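Glutathione peroxidase (Trypanosoma cruzi, PDB 3E0U) probably reduces peroxides as a thioredoxin-fold member of the glutathione peroxidase family. Local coordinates at residues G25-I30 / Q57-L62; I30-S35 / K126-S131; L62-N67 / P93-I98; E110-T115 / G138-R143. All coordinates share one frame; numbering follows the deposited sequence.

Interaction 1 (G25-I30 / Q57-L62)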
# COMPACT_ATOMS: atom_id res chain seq x y z
N GLY A 25 -9.04 11.90 -4.38
CA GLY A 25 -9.19 13.19 -3.73
C GLY A 25 -8.92 13.08 -2.25
O GLY A 25 -9.47 13.85 -1.45
N HIS A 26 -8.16 12.04 -1.89
CA HIS A 26 -7.73 11.78 -0.51
C HIS A 26 -6.46 10.95 -0.50
O HIS A 26 -6.32 10.06 -1.30
CB HIS A 26 -8.80 11.05 0.30
CG HIS A 26 -9.90 11.94 0.77
ND1 HIS A 26 -11.22 11.75 0.40
CD2 HIS A 26 -9.88 13.07 1.51
CE1 HIS A 26 -11.96 12.69 0.95
NE2 HIS A 26 -11.18 13.51 1.62
N PRO A 27 -5.53 11.24 0.41
CA PRO A 27 -4.34 10.38 0.43
C PRO A 27 -4.67 8.92 0.82
O PRO A 27 -5.73 8.62 1.42
CB PRO A 27 -3.43 11.04 1.47
CG PRO A 27 -4.41 11.82 2.39
CD PRO A 27 -5.52 12.27 1.48
N LEU A 28 -3.71 8.04 0.61
CA LEU A 28 -3.97 6.64 0.74
C LEU A 28 -2.57 6.01 0.89
O LEU A 28 -1.60 6.64 0.48
CB LEU A 28 -4.61 6.18 -0.61
CG LEU A 28 -4.91 4.73 -0.77
CD1 LEU A 28 -5.89 4.42 0.42
CD2 LEU A 28 -5.50 4.36 -2.13
N LEU A 29 -2.44 4.92 1.64
CA LEU A 29 -1.19 4.13 1.70
C LEU A 29 -1.51 2.77 1.15
O LEU A 29 -2.45 2.11 1.64
CB LEU A 29 -0.72 3.87 3.14
CG LEU A 29 0.46 4.61 3.74
CD1 LEU A 29 0.59 4.16 5.16
CD2 LEU A 29 1.71 4.34 3.01
N ILE A 30 -0.60 2.26 0.36
CA ILE A 30 -0.76 0.94 -0.21
C ILE A 30 0.40 0.05 0.17
O ILE A 30 1.57 0.30 -0.22
CB ILE A 30 -0.82 1.04 -1.76
CG1 ILE A 30 -1.93 2.02 -2.19
CG2 ILE A 30 -0.94 -0.37 -2.33
CD1 ILE A 30 -2.22 2.09 -3.76
N GLN A 57 -10.60 11.35 8.16
CA GLN A 57 -10.42 12.48 7.25
C GLN A 57 -10.17 12.10 5.79
O GLN A 57 -9.56 12.87 5.04
CB GLN A 57 -9.33 13.41 7.79
CG GLN A 57 -8.73 12.87 9.09
CD GLN A 57 -7.95 13.91 9.85
OE1 GLN A 57 -7.68 15.00 9.34
NE2 GLN A 57 -7.56 13.57 11.07
N GLY A 58 -10.63 10.91 5.41
CA GLY A 58 -10.60 10.45 4.03
C GLY A 58 -9.53 9.42 3.73
O GLY A 58 -9.59 8.74 2.70
N PHE A 59 -8.61 9.23 4.68
CA PHE A 59 -7.48 8.32 4.48
C PHE A 59 -7.81 6.81 4.59
O PHE A 59 -8.79 6.42 5.21
CB PHE A 59 -6.38 8.71 5.46
CG PHE A 59 -5.18 7.81 5.43
CD1 PHE A 59 -4.16 8.04 4.48
CD2 PHE A 59 -4.98 6.89 6.46
CE1 PHE A 59 -2.98 7.29 4.53
CE2 PHE A 59 -3.83 6.14 6.52
CZ PHE A 59 -2.84 6.29 5.54
N THR A 60 -7.12 5.99 3.80
CA THR A 60 -7.29 4.55 3.94
C THR A 60 -5.97 3.87 3.71
O THR A 60 -5.00 4.50 3.25
CB THR A 60 -8.34 3.94 2.95
OG1 THR A 60 -8.83 2.69 3.48
CG2 THR A 60 -7.76 3.73 1.51
N VAL A 61 -5.89 2.63 4.17
CA VAL A 61 -4.79 1.79 3.79
C VAL A 61 -5.28 0.58 3.04
O VAL A 61 -6.32 0.02 3.33
CB VAL A 61 -3.75 1.47 4.94
CG1 VAL A 61 -4.12 2.06 6.26
CG2 VAL A 61 -3.30 -0.02 4.96
N LEU A 62 -4.57 0.29 1.96
CA LEU A 62 -4.89 -0.82 1.09
C LEU A 62 -3.77 -1.87 1.19
O LEU A 62 -2.63 -1.50 1.10
CB LEU A 62 -4.97 -0.30 -0.35
CG LEU A 62 -6.31 0.08 -1.02
CD1 LEU A 62 -7.41 0.50 -0.09
CD2 LEU A 62 -6.23 0.95 -2.23
O HOH W 1 -8.23 7.92 0.18

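Interaction 2 (I30-S35 / K126-S131)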
# COMPACT_ATOMS: atom_id res chain seq x y z
N ILE A 30 -0.60 2.26 0.36
CA ILE A 30 -0.76 0.94 -0.21
C ILE A 30 0.40 0.05 0.17
O ILE A 30 1.57 0.30 -0.22
CB ILE A 30 -0.82 1.04 -1.76
CG1 ILE A 30 -1.93 2.02 -2.19
CG2 ILE A 30 -0.94 -0.37 -2.33
CD1 ILE A 30 -2.22 2.09 -3.76
N TYR A 31 0.07 -1.06 0.84
CA TYR A 31 1.05 -2.04 1.30
C TYR A 31 0.93 -3.39 0.61
O TYR A 31 -0.19 -3.83 0.29
CB TYR A 31 0.87 -2.33 2.80
CG TYR A 31 1.22 -1.24 3.82
CD1 TYR A 31 2.43 -1.26 4.47
CD2 TYR A 31 0.26 -0.32 4.24
CE1 TYR A 31 2.67 -0.41 5.52
CE2 TYR A 31 0.51 0.55 5.29
CZ TYR A 31 1.72 0.51 5.92
OH TYR A 31 2.04 1.45 6.87
N ASN A 32 2.09 -4.05 0.43
CA ASN A 32 2.21 -5.47 0.09
C ASN A 32 2.47 -6.24 1.37
O ASN A 32 3.30 -5.86 2.20
CB ASN A 32 3.29 -5.79 -0.97
CG ASN A 32 4.70 -5.47 -0.52
OD1 ASN A 32 5.05 -4.31 -0.44
ND2 ASN A 32 5.55 -6.51 -0.37
N VAL A 33 1.73 -7.32 1.55
CA VAL A 33 1.75 -8.02 2.80
C VAL A 33 1.75 -9.44 2.37
O VAL A 33 1.41 -9.73 1.21
CB VAL A 33 0.45 -7.70 3.63
CG1 VAL A 33 0.36 -6.22 3.92
CG2 VAL A 33 -0.79 -8.12 2.87
N ALA A 34 2.31 -10.30 3.19
CA ALA A 34 2.28 -11.72 2.94
C ALA A 34 0.86 -12.22 3.12
O ALA A 34 0.14 -11.82 4.04
CB ALA A 34 3.22 -12.42 3.89
N SER A 35 0.47 -13.12 2.23
CA SER A 35 -0.85 -13.70 2.24
C SER A 35 -1.01 -14.70 3.38
O SER A 35 -2.09 -14.78 3.98
CB SER A 35 -1.12 -14.38 0.88
OG SER A 35 -0.12 -15.35 0.57
N LYS A 126 11.27 -5.47 -2.36
CA LYS A 126 12.25 -6.30 -1.65
C LYS A 126 11.65 -6.94 -0.39
O LYS A 126 12.00 -8.08 -0.02
CB LYS A 126 13.47 -5.46 -1.23
CG LYS A 126 14.63 -5.37 -2.20
CD LYS A 126 14.32 -4.47 -3.38
CE LYS A 126 14.37 -2.98 -3.05
NZ LYS A 126 14.26 -2.14 -4.33
N TRP A 127 10.80 -6.17 0.31
CA TRP A 127 10.25 -6.60 1.59
C TRP A 127 8.72 -6.58 1.70
O TRP A 127 8.02 -5.85 1.00
CB TRP A 127 10.83 -5.74 2.74
CG TRP A 127 12.28 -5.20 2.51
CD1 TRP A 127 12.65 -3.89 2.34
CD2 TRP A 127 13.47 -5.97 2.39
NE1 TRP A 127 14.02 -3.80 2.16
CE2 TRP A 127 14.53 -5.07 2.14
CE3 TRP A 127 13.75 -7.34 2.42
CZ2 TRP A 127 15.84 -5.50 1.93
CZ3 TRP A 127 15.04 -7.76 2.19
CH2 TRP A 127 16.08 -6.84 1.98
N ASN A 128 8.20 -7.34 2.65
CA ASN A 128 6.80 -7.24 3.00
C ASN A 128 6.57 -5.94 3.74
O ASN A 128 7.44 -5.48 4.46
CB ASN A 128 6.40 -8.39 3.91
CG ASN A 128 6.05 -9.64 3.15
OD1 ASN A 128 5.58 -9.59 2.00
ND2 ASN A 128 6.12 -10.76 3.85
N PHE A 129 5.37 -5.36 3.59
CA PHE A 129 5.00 -4.15 4.33
C PHE A 129 5.78 -2.91 3.93
O PHE A 129 5.98 -2.00 4.73
CB PHE A 129 5.03 -4.37 5.87
CG PHE A 129 3.82 -5.09 6.39
CD1 PHE A 129 2.61 -4.46 6.48
CD2 PHE A 129 3.90 -6.39 6.81
CE1 PHE A 129 1.47 -5.14 6.82
CE2 PHE A 129 2.80 -7.04 7.32
CZ PHE A 129 1.58 -6.43 7.34
N THR A 130 6.29 -2.94 2.70
CA THR A 130 6.74 -1.78 1.99
C THR A 130 5.45 -1.07 1.65
O THR A 130 4.44 -1.68 1.38
CB THR A 130 7.41 -2.16 0.65
OG1 THR A 130 8.64 -2.80 0.91
CG2 THR A 130 7.67 -0.92 -0.24
N SER A 131 5.47 0.24 1.75
CA SER A 131 4.30 1.05 1.42
C SER A 131 4.65 2.26 0.53
O SER A 131 5.84 2.70 0.43
CB SER A 131 3.51 1.50 2.67
OG SER A 131 4.26 2.36 3.53

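Interaction 3 (L62-N67 / P93-I98)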
# COMPACT_ATOMS: atom_id res chain seq x y z
N LEU A 62 -4.57 0.29 1.96
CA LEU A 62 -4.89 -0.82 1.09
C LEU A 62 -3.77 -1.87 1.19
O LEU A 62 -2.63 -1.50 1.10
CB LEU A 62 -4.97 -0.30 -0.35
CG LEU A 62 -6.31 0.08 -1.02
CD1 LEU A 62 -7.41 0.50 -0.09
CD2 LEU A 62 -6.23 0.95 -2.23
N ALA A 63 -4.12 -3.14 1.45
CA ALA A 63 -3.14 -4.24 1.56
C ALA A 63 -3.29 -5.15 0.39
O ALA A 63 -4.40 -5.66 0.13
CB ALA A 63 -3.34 -5.04 2.83
N PHE A 64 -2.18 -5.36 -0.33
CA PHE A 64 -2.15 -6.28 -1.46
C PHE A 64 -1.38 -7.52 -1.02
O PHE A 64 -0.13 -7.49 -1.04
CB PHE A 64 -1.44 -5.67 -2.69
CG PHE A 64 -2.30 -4.71 -3.49
CD1 PHE A 64 -2.36 -3.37 -3.14
CD2 PHE A 64 -3.09 -5.17 -4.56
CE1 PHE A 64 -3.22 -2.47 -3.82
CE2 PHE A 64 -3.89 -4.25 -5.33
CZ PHE A 64 -3.98 -2.91 -4.91
N PRO A 65 -2.10 -8.64 -0.74
CA PRO A 65 -1.46 -9.90 -0.37
C PRO A 65 -0.60 -10.36 -1.51
O PRO A 65 -0.98 -10.25 -2.67
CB PRO A 65 -2.63 -10.89 -0.15
CG PRO A 65 -3.85 -10.03 -0.02
CD PRO A 65 -3.54 -8.82 -0.93
N CYS A 66 0.54 -10.94 -1.16
CA CYS A 66 1.53 -11.34 -2.12
C CYS A 66 2.40 -12.41 -1.49
O CYS A 66 3.04 -12.17 -0.48
CB CYS A 66 2.33 -10.10 -2.48
SG CYS A 66 3.63 -10.34 -3.59
N ASN A 67 2.42 -13.60 -2.06
CA ASN A 67 3.21 -14.68 -1.43
C ASN A 67 4.67 -14.78 -1.93
O ASN A 67 5.34 -15.78 -1.67
CB ASN A 67 2.44 -16.03 -1.41
CG ASN A 67 2.07 -16.57 -2.83
OD1 ASN A 67 1.52 -17.69 -2.98
ND2 ASN A 67 2.45 -15.82 -3.86
N PRO A 93 -9.05 -2.49 4.14
CA PRO A 93 -9.29 -3.25 2.88
C PRO A 93 -8.14 -4.17 2.40
O PRO A 93 -7.02 -3.72 2.29
CB PRO A 93 -9.51 -2.14 1.85
CG PRO A 93 -10.14 -0.99 2.73
CD PRO A 93 -9.32 -1.04 3.99
N ILE A 94 -8.38 -5.48 2.39
CA ILE A 94 -7.38 -6.42 1.88
C ILE A 94 -7.85 -6.66 0.44
O ILE A 94 -9.04 -6.77 0.17
CB ILE A 94 -7.37 -7.86 2.60
CG1 ILE A 94 -7.61 -7.86 4.14
CG2 ILE A 94 -6.20 -8.74 2.14
CD1 ILE A 94 -7.01 -6.79 4.91
N MET A 95 -6.90 -6.73 -0.49
CA MET A 95 -7.19 -6.96 -1.90
C MET A 95 -6.90 -8.41 -2.28
O MET A 95 -6.32 -9.11 -1.50
CB MET A 95 -6.29 -6.05 -2.72
CG MET A 95 -6.48 -4.51 -2.44
SD MET A 95 -8.08 -3.79 -2.98
CE MET A 95 -9.05 -3.71 -1.47
N ALA A 96 -7.14 -8.80 -3.54
CA ALA A 96 -6.84 -10.12 -4.04
C ALA A 96 -5.33 -10.19 -4.22
O ALA A 96 -4.66 -9.15 -4.49
CB ALA A 96 -7.62 -10.41 -5.38
N LYS A 97 -4.78 -11.38 -3.94
CA LYS A 97 -3.37 -11.65 -4.04
C LYS A 97 -2.90 -11.34 -5.45
O LYS A 97 -3.62 -11.59 -6.41
CB LYS A 97 -3.05 -13.10 -3.63
CG LYS A 97 -1.54 -13.47 -3.75
CD LYS A 97 -1.13 -14.65 -2.93
CE LYS A 97 -1.92 -15.90 -3.32
NZ LYS A 97 -3.19 -16.10 -2.54
N ILE A 98 -1.73 -10.70 -5.57
CA ILE A 98 -1.15 -10.30 -6.83
C ILE A 98 0.34 -10.61 -6.75
O ILE A 98 0.83 -11.00 -5.71
CB ILE A 98 -1.33 -8.75 -7.12
CG1 ILE A 98 -0.65 -7.87 -6.01
CG2 ILE A 98 -2.82 -8.40 -7.34
CD1 ILE A 98 -0.31 -6.44 -6.43

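Interaction 4 (E110-T115 / G138-R143)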
# COMPACT_ATOMS: atom_id res chain seq x y z
N GLU A 110 3.87 -2.01 -11.04
CA GLU A 110 4.89 -1.53 -11.97
C GLU A 110 4.86 0.00 -11.99
O GLU A 110 5.89 0.64 -11.82
CB GLU A 110 4.74 -2.13 -13.40
CG GLU A 110 4.68 -3.69 -13.49
CD GLU A 110 6.04 -4.41 -13.39
OE1 GLU A 110 6.31 -5.32 -14.23
OE2 GLU A 110 6.88 -4.04 -12.52
N PHE A 111 3.68 0.60 -12.16
CA PHE A 111 3.53 2.08 -12.07
C PHE A 111 4.18 2.72 -10.79
O PHE A 111 5.04 3.62 -10.88
CB PHE A 111 2.03 2.50 -12.21
CG PHE A 111 1.79 3.99 -11.97
CD1 PHE A 111 2.36 4.94 -12.81
CD2 PHE A 111 1.02 4.42 -10.90
CE1 PHE A 111 2.21 6.31 -12.54
CE2 PHE A 111 0.87 5.77 -10.60
CZ PHE A 111 1.46 6.73 -11.43
N MET A 112 3.78 2.25 -9.60
CA MET A 112 4.30 2.80 -8.35
C MET A 112 5.77 2.53 -8.20
O MET A 112 6.48 3.36 -7.67
CB MET A 112 3.58 2.26 -7.12
CG MET A 112 2.06 2.35 -7.18
SD MET A 112 1.19 2.02 -5.65
CE MET A 112 1.40 0.28 -5.37
N LYS A 113 6.23 1.33 -8.53
CA LYS A 113 7.67 1.01 -8.39
C LYS A 113 8.52 1.80 -9.39
O LYS A 113 9.62 2.23 -9.07
CB LYS A 113 7.91 -0.51 -8.54
CG LYS A 113 7.18 -1.40 -7.50
CD LYS A 113 7.05 -2.84 -8.02
CE LYS A 113 8.36 -3.30 -8.63
NZ LYS A 113 8.20 -4.63 -9.28
N ALA A 114 8.00 1.99 -10.60
CA ALA A 114 8.68 2.81 -11.61
C ALA A 114 8.67 4.29 -11.18
O ALA A 114 9.70 4.93 -11.18
CB ALA A 114 8.03 2.61 -12.99
N THR A 115 7.56 4.78 -10.64
CA THR A 115 7.51 6.17 -10.18
C THR A 115 8.53 6.39 -9.05
O THR A 115 9.29 7.33 -9.09
CB THR A 115 6.07 6.58 -9.72
OG1 THR A 115 5.14 6.31 -10.78
CG2 THR A 115 6.01 8.06 -9.38
N GLY A 138 -3.95 10.81 -6.70
CA GLY A 138 -3.60 9.43 -6.98
C GLY A 138 -2.20 9.19 -7.49
O GLY A 138 -1.89 8.13 -8.05
N VAL A 139 -1.32 10.15 -7.24
CA VAL A 139 0.08 10.06 -7.65
C VAL A 139 0.92 9.52 -6.46
O VAL A 139 0.70 9.94 -5.31
CB VAL A 139 0.59 11.47 -8.22
CG1 VAL A 139 2.05 11.41 -8.71
CG2 VAL A 139 -0.32 11.94 -9.34
N PRO A 140 1.70 8.43 -6.69
CA PRO A 140 2.62 7.99 -5.63
C PRO A 140 3.69 9.06 -5.37
O PRO A 140 4.47 9.41 -6.26
CB PRO A 140 3.29 6.75 -6.22
CG PRO A 140 2.51 6.41 -7.49
CD PRO A 140 1.73 7.57 -7.89
N VAL A 141 3.77 9.55 -4.14
CA VAL A 141 4.78 10.55 -3.78
C VAL A 141 5.83 10.07 -2.78
O VAL A 141 6.73 10.81 -2.46
CB VAL A 141 4.10 11.83 -3.21
CG1 VAL A 141 3.32 12.57 -4.31
CG2 VAL A 141 3.20 11.51 -2.00
N GLU A 142 5.79 8.82 -2.34
CA GLU A 142 6.64 8.39 -1.24
C GLU A 142 6.68 6.87 -1.14
O GLU A 142 5.67 6.20 -1.36
CB GLU A 142 6.06 8.98 0.05
CG GLU A 142 7.08 9.42 1.08
CD GLU A 142 8.00 10.51 0.55
OE1 GLU A 142 7.54 11.65 0.31
OE2 GLU A 142 9.21 10.22 0.41
N ARG A 143 7.85 6.31 -0.93
CA ARG A 143 7.95 4.87 -0.79
C ARG A 143 8.57 4.59 0.57
O ARG A 143 9.60 5.16 0.89
CB ARG A 143 8.83 4.31 -1.88
CG ARG A 143 8.82 2.81 -2.05
CD ARG A 143 9.99 2.52 -2.96
NE ARG A 143 10.35 1.13 -3.02
CZ ARG A 143 10.35 0.41 -4.15
NH1 ARG A 143 10.20 1.01 -5.35
NH2 ARG A 143 10.76 -0.88 -4.09

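Interaction 1 (G25-I30 / Q57-L62)
The imidazole of H26 lies flat over the backbone of G58, whose CA sits 3.7 Å from the ring centroid and 11° off the ring normal, a CH-pi contact over the face. H26 CG is anti to its own carbonyl carbon (chi1 -78°), which turns the ring onto G58; the residue has a positive phi, and its bare CA lets the ring lie directly on the backbone. Next along, F59 reaches across with CG anti to the backbone N (chi1 177°) and sets its far ring atom CZ 4.0 Å from L29 CB. L28 and L62 meet on the other face of the sheet, their side chains at roughly a right angle and L28 CD2 3.5 Å from L62 CD2. Parallel strand bonds fix this register: L29 N to T60 O at 3.1 Å and L62 N to L29 O at 2.8 Å. Before the strands begin, water 1 bridges P27 O and G58 O. The two strands, with helix 43-54 between them in the chain, form a beta-alpha-beta unit of the thioredoxin fold. Helix 43-54 packs on L29, F59 and V61, while I30 meets helix 107-115, and strand 131-134 flanks strand 28-33.

Interaction 2 (I30-S35 / K126-S131)
N32 is gripped through both its backbone and its side chain by the type II turn W127-T130. Its CG stands between the backbone N and the carbonyl carbon (chi1 64°), which carries ND2 to W127 O at 2.9 Å; the acceptor lies near the amide plane, though the donor is tilted from the carbonyl plane. F129 N bonds to N32 O, modelled at a doubtful 2.5 Å that is probably too short, whereas N32 N to T130 O is weak at 3.5 Å. Packing is close round the buried rings: S131 CB sits over the face of Y31, 3.5 Å from its centroid, and F129 turns an edge toward the Y31 ring in an offset edge-to-face pair with planes at 72°. V33 CG1 covers one face of F129, 3.3 Å from CE1. Toward the partly exposed A34 and N128 the side-chain contact thins to little more than A34 CB on N128 ND2 at 3.3 Å, and W127 is exposed with its indole directed away. A34 lies about 6 Å, side chain to side chain, from C37, the predicted active-site residue. The turn leads into strand 131-134, antiparallel to strand 28-33; helix 43-54 packs on Y31 and F129, and Y109 of helix 107-115 reaches I30 and N32.

Interaction 3 (L62-N67 / P93-I98)
A63 O accepts from M95 N at 2.8 Å, and M95 CB and CG crowd the same oxygen. A63 also donates from its N to P93 O at 3.1 Å, so A63 is held at both its backbone polar atoms by the segment 93-98. Further on, I98 N reaches P65 O at 3.0 Å, and K97 CA makes a CA-H...O contact with that oxygen. M95 bends at chi2 and chi3 beneath the aromatic ring of F64: CG stands 3.8 Å from the ring centroid, over its centre, while SD is displaced obliquely, 5.1 Å from the centroid, in a Met-aromatic contact. Strand 60-65 is one of the two outer strands of the thioredoxin-fold sheet, and the irregular segment 93-98 runs along the edge that strand 28-33 does not occupy, joined there by the single bridge A63 with I94. I98 CG1 lies between its backbone N and carbonyl carbon (chi1 60°), bringing CD1 within 3.6 Å of F64 CD2, so methionine and isoleucine pack on the same phenylalanine. On the other side of the strand, I94 CG2 abuts P65 CG at 3.4 Å, the two side chains crossing at about a right angle. The exposed end is looser: the aliphatic part of K97 crosses the amide of N67, with CD near CG of N67. L62 CD1 touches the P93 ring at the opposite end. L108 and Y109 of helix 107-115 reach F64 and I98, respectively, and Y18 touches M95.

Interaction 4 (E110-T115 / G138-R143)
Helix 110-115 passes over strand 140-143 at 71°, the segment axes approaching to 8.7 Å with no hydrogen bond between them, as a helix packed against the sheet of the thioredoxin fold. P140 is the main point of contact, its ring directed at the helix and met by three side chains. F111, with CG anti to the backbone N (chi1 173°), extends toward the proline and brings CE2 to 3.4 Å from P140 CD; the approach is oblique to the phenyl plane. M112 CG comes to 4.1 Å from P140 CG, the two side chains crossing at about a right angle, and the methionine continues toward F132 and I134 of strand 131-134. T115 sets CG2 3.7 Å from P140 O. At the other end of the strand, R143 is extended from CG to NE and brings NH1 to the backbone of K113, 4.0 Å from K113 O without bonding to it; that nitrogen instead bonds to I116 O just beyond the segment, while NH2 bonds to K123 O. The guanidinium thus binds backbone carbonyls following the helix. K113 NZ forms a salt bridge with E110 OE2 and bonds to N101 OD1 and V100 O. Within the helix, F111 O is gripped twice from opposite faces of its carbonyl plane: T115 N approaches from one, and T115 OG1 from the other at 2.7 Å. This hydroxyl oxygen also stands 3.4 Å above the plane of the F111 ring, offset toward its rim.

Interactions 1 and 2 are the buried contacts and share I30 of strand 28-33, which interaction 1 joins to strand 60-65 and interaction 2 to the turn entering strand 131-134. Interactions 1 and 3 share L62 and use the two edges of strand 60-65. Interaction 3 is only partly buried and lies close to interaction 2, their centres about 9 Å apart, with probable backbone hydrogen bonds between Y31 and both L62 and F64. Interaction 4, also partly buried, adds a helix to the sheet: M112 CE meets I30 CG2 at 3.9 Å. Backbone bonds tie the first three contacts, whereas interaction 4 rests across its segments on apolar touches around a proline.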